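Local coordinates for protein 11R-lipoxygenase (Gersemia fruticosa, PDB 3VF1) that probably adds molecular oxygen to polyunsaturated fatty acids at a non-heme iron centre, under the control of calcium, at residues T155-V158 with S159-K163. Residues are numbered along the deposited sequence; the frame is centred on the assembly and turned at random.
Sequences TKEV and SENKK
Lys156 O takes the backbone N of Glu160 at 2.8 Å, the shortest of four i to i+4 bonds that run through this part of helix 148-164. The same two residues are joined again by their side chains: Lys156 NZ lies 2.9 Å from Glu160 OE2 in a salt bridge, reaching the oxygen from above the carboxylate plane, 40° out of it. A turn at the last torsion of the lysine (chi4 60°) swings NZ over to the acid, while CE also packs against OE2. One residue further along, the side chains of Glu157 and Asn161 run alongside each other in the same direction, their carboxylate and amide planes 37° apart, with Glu157 CG 4.0 Å from Asn161 ND2. Both carboxylate oxygens of Glu157 are hydrogen-bonded outside the helix, OE1 with Tyr134 OH and OE2 with Ser413 OG. Lys162 bends likewise at chi4 and brings NZ to within 3.4 Å of Val158 CG1; NZ is hydrogen-bonded to Arg409 O. Lys156 is on the exposed side of the helix, Glu160 partly exposed beside it, whereas Glu157 and Val158 rest on Pro412, and Asn161 and Lys162 touch the end of helix 369-410; the Glu157-Tyr134 hydrogen bond ties the helix to strand 130-134 of the PLAT beta-sandwich.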
loop_
_atom_site.group_PDB
_atom_site.type_symbol
_atom_site.label_atom_id
_atom_site.label_comp_id
_atom_site.label_asym_id
_atom_site.label_seq_id
_atom_site.Cartn_x
_atom_site.Cartn_y
_atom_site.Cartn_z
ATOM N N THR A 155 29.946 6.589 0.912
ATOM C CA THR A 155 29.971 7.212 -0.404
ATOM C C THR A 155 30.054 6.141 -1.487
ATOM O O THR A 155 29.457 6.272 -2.556
ATOM C CB THR A 155 31.165 8.170 -0.548
ATOM O OG1 THR A 155 31.103 9.177 0.471
ATOM C CG2 THR A 155 31.158 8.838 -1.914
ATOM N N LYS A 156 30.798 5.079 -1.199
ATOM C CA LYS A 156 30.960 3.973 -2.133
ATOM C C LYS A 156 29.687 3.135 -2.208
ATOM O O LYS A 156 29.258 2.737 -3.290
ATOM C CB LYS A 156 32.139 3.097 -1.708
ATOM C CG LYS A 156 32.295 1.818 -2.517
ATOM C CD LYS A 156 33.481 1.001 -2.026
ATOM C CE LYS A 156 33.525 -0.373 -2.677
ATOM N NZ LYS A 156 33.651 -0.298 -4.161
ATOM N N GLU A 157 29.092 2.868 -1.050
ATOM C CA GLU A 157 27.870 2.077 -0.975
ATOM C C GLU A 157 26.787 2.687 -1.859
ATOM O O GLU A 157 26.232 2.021 -2.734
ATOM C CB GLU A 157 27.379 2.010 0.470
ATOM C CG GLU A 157 26.251 1.020 0.703
ATOM C CD GLU A 157 25.667 1.123 2.100
ATOM O OE1 GLU A 157 25.762 2.214 2.702
ATOM O OE2 GLU A 157 25.115 0.118 2.600
ATOM N N VAL A 158 26.497 3.962 -1.623
ATOM C CA VAL A 158 25.488 4.681 -2.389
ATOM C C VAL A 158 25.837 4.715 -3.873
ATOM O O VAL A 158 24.955 4.631 -4.728
ATOM C CB VAL A 158 25.330 6.124 -1.873
ATOM C CG1 VAL A 158 24.479 6.949 -2.829
ATOM C CG2 VAL A 158 24.727 6.124 -0.476
ATOM N N SER A 159 27.125 4.842 -4.176
ATOM C CA SER A 159 27.582 4.895 -5.560
ATOM C C SER A 159 27.332 3.563 -6.260
ATOM O O SER A 159 26.927 3.526 -7.423
ATOM C CB SER A 159 29.069 5.248 -5.615
ATOM O OG SER A 159 29.532 5.292 -6.953
ATOM N N GLU A 160 27.574 2.470 -5.544
ATOM C CA GLU A 160 27.336 1.136 -6.078
ATOM C C GLU A 160 25.847 0.903 -6.315
ATOM O O GLU A 160 25.450 0.368 -7.350
ATOM C CB GLU A 160 27.877 0.074 -5.119
ATOM C CG GLU A 160 29.395 0.015 -5.048
ATOM C CD GLU A 160 29.891 -0.975 -4.008
ATOM O OE1 GLU A 160 29.131 -1.274 -3.061
ATOM O OE2 GLU A 160 31.036 -1.457 -4.142
ATOM N N ASN A 161 25.027 1.310 -5.350
ATOM C CA ASN A 161 23.585 1.104 -5.431
ATOM C C ASN A 161 22.936 1.843 -6.598
ATOM O O ASN A 161 22.005 1.332 -7.217
ATOM C CB ASN A 161 22.915 1.512 -4.118
ATOM C CG ASN A 161 23.130 0.495 -3.013
ATOM O OD1 ASN A 161 23.354 -0.688 -3.276
ATOM N ND2 ASN A 161 23.057 0.949 -1.767
ATOM N N LYS A 162 23.425 3.041 -6.901
ATOM C CA LYS A 162 22.881 3.821 -8.009
ATOM C C LYS A 162 22.952 3.051 -9.323
ATOM O O LYS A 162 22.191 3.320 -10.250
ATOM C CB LYS A 162 23.624 5.151 -8.160
ATOM C CG LYS A 162 23.089 6.273 -7.288
ATOM C CD LYS A 162 23.552 7.630 -7.806
ATOM C CE LYS A 162 23.048 8.774 -6.939
ATOM N NZ LYS A 162 23.672 8.773 -5.586
ATOM N N LYS A 163 23.870 2.093 -9.403
ATOM C CA LYS A 163 24.061 1.322 -10.626
ATOM C C LYS A 163 23.040 0.193 -10.740
ATOM O O LYS A 163 22.748 -0.282 -11.839
ATOM C CB LYS A 163 25.479 0.751 -10.675
ATOM C CG LYS A 163 26.568 1.811 -10.642
ATOM C CD LYS A 163 27.953 1.190 -10.723
ATOM C CE LYS A 163 29.037 2.257 -10.739
ATOM N NZ LYS A 163 30.402 1.667 -10.820
#